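Local atomic coordinates of rhodopsin (PDB entry 2Z73), a protein that senses dim light in the squid eye, using the isomerization of bound 11-cis retinal to activate G-protein signalling through phospholipase C. Residues K99-F113 with A176-F188. Residues are numbered along the deposited sequence; the frame is centred on the assembly and turned at random.
Sequences KKWIFGFAACKVYGF and AYTLEGVLCNCSF. With RET (retinal), chain D.
Cys108, on the first turns of helix 104-113, is covalently joined to Cys186 through a 2.0 Å SG-SG bond, the disulfide characteristic of rhodopsin-family receptors that fastens the second extracellular loop to the extracellular end of transmembrane helix 3. The Cys108 sulfur lies anti to its own nitrogen (chi1 180°), which carries it off the helix toward the loop. Cys186 SG also sits over the face of the six-membered ring of Trp101, 4.5 Å from its centroid, a sulfur-aromatic contact. The indole is steadied by NE1, which donates in the ring plane to Gly104 O (2.9 Å), while Leu179 CD2 packs against Trp101 CB.

Tyr177, from strand 177-179, lays its ring flat against the helix backbone at Gly112 and Phe113, CZ reaching 3.5 Å from Phe113 CA. Glycine suits position 112 because a beta carbon there would collide with this ring. Beyond it, the Tyr177 hydroxyl bonds Ala167 O; an alanine here would probably leave that carbonyl without its partner and strip the helix backbone of its aromatic cover. Tyr111, its CG anti to the backbone nitrogen (chi1 -178°), sends its ring edge to Cys186 O, 3.3 Å from CE2, and its OH on to Asn87 O and Lys305 NZ. Asn185 ND2 holds Glu180 OE2 at 3.2 Å, while its OD1 meets Gln298.

Strands 177-179 and 186-188 form the antiparallel hairpin that roofs the retinal; strand 186-188 crosses helix 104-113 at -63°, between the ligand and the extracellular surface, with helices 31-61, 91-97 and 294-306 bordering the loop.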
loop_
_atom_site.group_PDB
_atom_site.type_symbol
_atom_site.label_atom_id
_atom_site.label_comp_id
_atom_site.label_asym_id
_atom_site.label_seq_id
_atom_site.Cartn_x
_atom_site.Cartn_y
_atom_site.Cartn_z
ATOM N N LYS A 99 8.435 25.611 -10.380
ATOM C CA LYS A 99 7.859 25.265 -11.669
ATOM C C LYS A 99 8.888 24.550 -12.532
ATOM O O LYS A 99 8.898 24.714 -13.746
ATOM C CB LYS A 99 7.348 26.531 -12.350
ATOM C CG LYS A 99 6.225 27.192 -11.548
ATOM C CD LYS A 99 6.284 28.707 -11.559
ATOM C CE LYS A 99 5.925 29.278 -12.906
ATOM N NZ LYS A 99 5.910 30.764 -12.853
ATOM N N LYS A 100 9.748 23.748 -11.899
ATOM C CA LYS A 100 10.784 23.008 -12.610
ATOM C C LYS A 100 11.516 21.992 -11.732
ATOM O O LYS A 100 11.706 22.230 -10.544
ATOM C CB LYS A 100 11.802 23.987 -13.198
ATOM C CG LYS A 100 12.921 23.323 -13.972
ATOM C CD LYS A 100 13.679 24.330 -14.832
ATOM C CE LYS A 100 12.745 25.032 -15.813
ATOM N NZ LYS A 100 11.961 24.061 -16.622
ATOM N N TRP A 101 11.914 20.863 -12.322
ATOM C CA TRP A 101 12.659 19.831 -11.608
ATOM C C TRP A 101 14.133 20.193 -11.653
ATOM O O TRP A 101 14.803 20.016 -12.674
ATOM C CB TRP A 101 12.448 18.449 -12.245
ATOM C CG TRP A 101 13.291 17.351 -11.616
ATOM C CD1 TRP A 101 14.583 17.032 -11.926
ATOM C CD2 TRP A 101 12.900 16.455 -10.566
ATOM N NE1 TRP A 101 15.019 15.997 -11.140
ATOM C CE2 TRP A 101 14.009 15.622 -10.295
ATOM C CE3 TRP A 101 11.720 16.276 -9.824
ATOM C CZ2 TRP A 101 13.977 14.617 -9.307
ATOM C CZ3 TRP A 101 11.688 15.271 -8.837
ATOM C CH2 TRP A 101 12.811 14.459 -8.594
ATOM N N ILE A 102 14.634 20.706 -10.536
ATOM C CA ILE A 102 16.023 21.150 -10.419
ATOM C C ILE A 102 16.979 20.151 -9.785
ATOM O O ILE A 102 18.075 20.537 -9.404
ATOM C CB ILE A 102 16.112 22.409 -9.547
ATOM C CG1 ILE A 102 15.575 22.079 -8.138
ATOM C CG2 ILE A 102 15.334 23.545 -10.185
ATOM C CD1 ILE A 102 15.896 23.106 -7.071
ATOM N N PHE A 103 16.598 18.884 -9.676
ATOM C CA PHE A 103 17.472 17.928 -9.007
ATOM C C PHE A 103 18.259 16.967 -9.872
ATOM O O PHE A 103 18.886 16.042 -9.358
ATOM C CB PHE A 103 16.670 17.164 -7.951
ATOM C CG PHE A 103 16.006 18.061 -6.937
ATOM C CD1 PHE A 103 16.762 18.700 -5.953
ATOM C CD2 PHE A 103 14.640 18.311 -7.000
ATOM C CE1 PHE A 103 16.159 19.580 -5.051
ATOM C CE2 PHE A 103 14.029 19.188 -6.104
ATOM C CZ PHE A 103 14.785 19.823 -5.133
ATOM N N GLY A 104 18.244 17.191 -11.182
ATOM C CA GLY A 104 18.998 16.338 -12.082
ATOM C C GLY A 104 18.378 15.011 -12.448
ATOM O O GLY A 104 17.464 14.536 -11.793
ATOM N N PHE A 105 18.914 14.400 -13.499
ATOM C CA PHE A 105 18.435 13.117 -14.001
ATOM C C PHE A 105 18.580 11.969 -13.012
ATOM O O PHE A 105 17.668 11.169 -12.857
ATOM C CB PHE A 105 19.153 12.770 -15.304
ATOM C CG PHE A 105 18.344 11.899 -16.230
ATOM C CD1 PHE A 105 18.960 11.191 -17.255
ATOM C CD2 PHE A 105 16.968 11.779 -16.073
ATOM C CE1 PHE A 105 18.224 10.378 -18.103
ATOM C CE2 PHE A 105 16.224 10.968 -16.922
ATOM C CZ PHE A 105 16.857 10.267 -17.936
ATOM N N ALA A 106 19.729 11.880 -12.351
ATOM C CA ALA A 106 19.975 10.813 -11.376
ATOM C C ALA A 106 18.903 10.805 -10.289
ATOM O O ALA A 106 18.408 9.747 -9.902
ATOM C CB ALA A 106 21.351 10.982 -10.749
ATOM N N ALA A 107 18.547 11.985 -9.796
ATOM C CA ALA A 107 17.527 12.081 -8.771
ATOM C C ALA A 107 16.193 11.602 -9.340
ATOM O O ALA A 107 15.455 10.873 -8.687
ATOM C CB ALA A 107 17.413 13.515 -8.277
ATOM N N CYS A 108 15.894 12.009 -10.566
ATOM C CA CYS A 108 14.664 11.620 -11.250
ATOM C C CYS A 108 14.553 10.104 -11.290
ATOM O O CYS A 108 13.515 9.539 -10.951
ATOM C CB CYS A 108 14.682 12.184 -12.673
ATOM S SG CYS A 108 13.264 11.852 -13.782
ATOM N N LYS A 109 15.632 9.445 -11.700
ATOM C CA LYS A 109 15.627 7.989 -11.772
ATOM C C LYS A 109 15.353 7.409 -10.387
ATOM O O LYS A 109 14.468 6.574 -10.208
ATOM C CB LYS A 109 16.968 7.482 -12.298
ATOM C CG LYS A 109 17.361 8.111 -13.617
ATOM C CD LYS A 109 18.661 7.548 -14.126
ATOM C CE LYS A 109 19.023 8.151 -15.471
ATOM N NZ LYS A 109 20.160 7.431 -16.112
ATOM N N VAL A 110 16.120 7.865 -9.405
ATOM C CA VAL A 110 15.945 7.398 -8.040
ATOM C C VAL A 110 14.508 7.636 -7.618
ATOM O O VAL A 110 13.870 6.779 -7.001
ATOM C CB VAL A 110 16.875 8.147 -7.074
ATOM C CG1 VAL A 110 16.392 7.961 -5.635
ATOM C CG2 VAL A 110 18.309 7.635 -7.237
ATOM N N TYR A 111 13.994 8.810 -7.959
ATOM C CA TYR A 111 12.631 9.164 -7.599
ATOM C C TYR A 111 11.656 8.164 -8.200
ATOM O O TYR A 111 10.928 7.484 -7.478
ATOM C CB TYR A 111 12.313 10.567 -8.090
ATOM C CG TYR A 111 10.932 11.063 -7.740
ATOM C CD1 TYR A 111 10.749 12.055 -6.773
ATOM C CD2 TYR A 111 9.801 10.571 -8.403
ATOM C CE1 TYR A 111 9.475 12.547 -6.477
ATOM C CE2 TYR A 111 8.526 11.058 -8.113
ATOM C CZ TYR A 111 8.374 12.042 -7.151
ATOM O OH TYR A 111 7.119 12.512 -6.856
ATOM N N GLY A 112 11.644 8.073 -9.522
ATOM C CA GLY A 112 10.731 7.159 -10.187
ATOM C C GLY A 112 10.883 5.711 -9.767
ATOM O O GLY A 112 9.891 5.010 -9.592
ATOM N N PHE A 113 12.131 5.272 -9.615
ATOM C CA PHE A 113 12.455 3.905 -9.218
ATOM C C PHE A 113 11.958 3.577 -7.797
ATOM O O PHE A 113 11.486 2.466 -7.529
ATOM C CB PHE A 113 13.967 3.714 -9.308
ATOM C CG PHE A 113 14.449 2.372 -8.840
ATOM C CD1 PHE A 113 13.890 1.201 -9.326
ATOM C CD2 PHE A 113 15.511 2.282 -7.941
ATOM C CE1 PHE A 113 14.370 -0.042 -8.933
ATOM C CE2 PHE A 113 16.003 1.038 -7.537
ATOM C CZ PHE A 113 15.427 -0.129 -8.039
ATOM N N ALA A 176 12.221 3.371 -18.889
ATOM C CA ALA A 176 12.858 4.586 -18.449
ATOM C C ALA A 176 12.047 5.347 -17.418
ATOM O O ALA A 176 10.825 5.204 -17.319
ATOM C CB ALA A 176 13.155 5.476 -19.642
ATOM N N TYR A 177 12.758 6.158 -16.646
ATOM C CA TYR A 177 12.161 6.988 -15.624
ATOM C C TYR A 177 12.447 8.424 -16.021
ATOM O O TYR A 177 13.595 8.851 -16.073
ATOM C CB TYR A 177 12.774 6.671 -14.264
ATOM C CG TYR A 177 12.209 5.424 -13.634
ATOM C CD1 TYR A 177 10.853 5.350 -13.321
ATOM C CD2 TYR A 177 13.024 4.331 -13.324
ATOM C CE1 TYR A 177 10.314 4.224 -12.705
ATOM C CE2 TYR A 177 12.488 3.187 -12.703
ATOM C CZ TYR A 177 11.128 3.151 -12.393
ATOM O OH TYR A 177 10.569 2.075 -11.746
ATOM N N THR A 178 11.398 9.170 -16.317
ATOM C CA THR A 178 11.580 10.543 -16.731
ATOM C C THR A 178 10.444 11.405 -16.205
ATOM O O THR A 178 9.615 10.930 -15.426
ATOM C CB THR A 178 11.650 10.612 -18.281
ATOM O OG1 THR A 178 11.686 11.977 -18.703
ATOM C CG2 THR A 178 10.457 9.911 -18.900
ATOM N N LEU A 179 10.415 12.669 -16.613
ATOM C CA LEU A 179 9.369 13.584 -16.172
ATOM C C LEU A 179 8.014 13.286 -16.840
ATOM O O LEU A 179 7.950 12.678 -17.906
ATOM C CB LEU A 179 9.789 15.017 -16.485
ATOM C CG LEU A 179 11.180 15.419 -15.979
ATOM C CD1 LEU A 179 11.738 16.530 -16.870
ATOM C CD2 LEU A 179 11.123 15.855 -14.510
ATOM N N GLU A 180 6.934 13.706 -16.192
ATOM C CA GLU A 180 5.595 13.514 -16.727
ATOM C C GLU A 180 4.763 14.753 -16.403
ATOM O O GLU A 180 5.236 15.659 -15.716
ATOM C CB GLU A 180 4.933 12.260 -16.128
ATOM C CG GLU A 180 4.417 12.410 -14.701
ATOM C CD GLU A 180 3.763 11.141 -14.199
ATOM O OE1 GLU A 180 3.118 10.460 -15.018
ATOM O OE2 GLU A 180 3.881 10.828 -12.987
ATOM N N GLY A 181 3.537 14.789 -16.916
ATOM C CA GLY A 181 2.647 15.906 -16.661
ATOM C C GLY A 181 3.266 17.289 -16.665
ATOM O O GLY A 181 3.818 17.723 -17.674
ATOM N N VAL A 182 3.171 17.993 -15.543
ATOM C CA VAL A 182 3.716 19.341 -15.454
ATOM C C VAL A 182 5.233 19.349 -15.293
ATOM O O VAL A 182 5.842 20.403 -15.097
ATOM C CB VAL A 182 3.081 20.120 -14.306
ATOM C CG1 VAL A 182 1.602 20.329 -14.580
ATOM C CG2 VAL A 182 3.278 19.370 -13.006
ATOM N N LEU A 183 5.835 18.161 -15.358
ATOM C CA LEU A 183 7.280 18.034 -15.279
ATOM C C LEU A 183 7.931 18.392 -13.943
ATOM O O LEU A 183 8.997 18.989 -13.925
ATOM C CB LEU A 183 7.890 18.891 -16.381
ATOM C CG LEU A 183 7.186 18.706 -17.723
ATOM C CD1 LEU A 183 7.824 19.598 -18.779
ATOM C CD2 LEU A 183 7.267 17.239 -18.137
ATOM N N CYS A 184 7.297 18.036 -12.830
ATOM C CA CYS A 184 7.857 18.340 -11.516
ATOM C C CYS A 184 7.939 17.111 -10.636
ATOM O O CYS A 184 8.058 17.200 -9.420
ATOM C CB CYS A 184 7.066 19.445 -10.821
ATOM S SG CYS A 184 7.447 21.059 -11.507
ATOM N N ASN A 185 7.838 15.955 -11.267
ATOM C CA ASN A 185 7.983 14.701 -10.559
ATOM C C ASN A 185 8.323 13.708 -11.652
ATOM O O ASN A 185 8.178 14.007 -12.840
ATOM C CB ASN A 185 6.717 14.312 -9.778
ATOM C CG ASN A 185 5.620 13.763 -10.653
ATOM O OD1 ASN A 185 4.771 14.510 -11.137
ATOM N ND2 ASN A 185 5.627 12.443 -10.863
ATOM N N CYS A 186 8.811 12.542 -11.269
ATOM C CA CYS A 186 9.201 11.567 -12.262
ATOM C C CYS A 186 8.404 10.285 -12.146
ATOM O O CYS A 186 7.696 10.074 -11.173
ATOM C CB CYS A 186 10.717 11.319 -12.142
ATOM S SG CYS A 186 11.664 12.705 -12.882
ATOM N N SER A 187 8.492 9.453 -13.173
ATOM C CA SER A 187 7.785 8.178 -13.215
ATOM C C SER A 187 8.388 7.403 -14.376
ATOM O O SER A 187 9.383 7.839 -14.952
ATOM C CB SER A 187 6.292 8.412 -13.460
ATOM O OG SER A 187 5.568 7.197 -13.367
ATOM N N PHE A 188 7.805 6.259 -14.722
ATOM C CA PHE A 188 8.327 5.488 -15.847
ATOM C C PHE A 188 7.796 6.069 -17.149
ATOM O O PHE A 188 6.893 6.904 -17.145
ATOM C CB PHE A 188 7.949 4.014 -15.715
ATOM C CG PHE A 188 6.468 3.754 -15.678
ATOM C CD1 PHE A 188 5.820 3.180 -16.772
ATOM C CD2 PHE A 188 5.725 4.054 -14.548
ATOM C CE1 PHE A 188 4.450 2.909 -16.741
ATOM C CE2 PHE A 188 4.355 3.788 -14.504
ATOM C CZ PHE A 188 3.718 3.213 -15.607
HETATM C C1 RET D . 1.188 0.471 -12.337
HETATM C C2 RET D . -0.252 -0.031 -12.028
HETATM C C3 RET D . -0.776 0.291 -10.639
HETATM C C4 RET D . 0.200 -0.122 -9.524
HETATM C C5 RET D . 1.636 0.330 -9.794
HETATM C C6 RET D . 2.104 0.607 -11.054
HETATM C C7 RET D . 3.531 1.071 -11.309
HETATM C C8 RET D . 4.033 2.338 -10.970
HETATM C C9 RET D . 5.376 2.925 -11.071
HETATM C C10 RET D . 5.435 4.179 -10.605
HETATM C C11 RET D . 6.548 5.091 -10.455
HETATM C C12 RET D . 6.529 6.369 -9.967
HETATM C C13 RET D . 5.442 7.335 -9.545
HETATM C C14 RET D . 5.776 8.544 -9.001
HETATM C C15 RET D . 4.784 9.543 -8.584
HETATM C C16 RET D . 1.833 -0.464 -13.360
HETATM C C17 RET D . 1.004 1.839 -13.072
HETATM C C18 RET D . 2.399 0.416 -8.497
HETATM C C19 RET D . 6.536 2.117 -11.618
HETATM C C20 RET D . 3.982 6.881 -9.766
HETATM O O HOH W 1 7.504 22.427 -15.473
#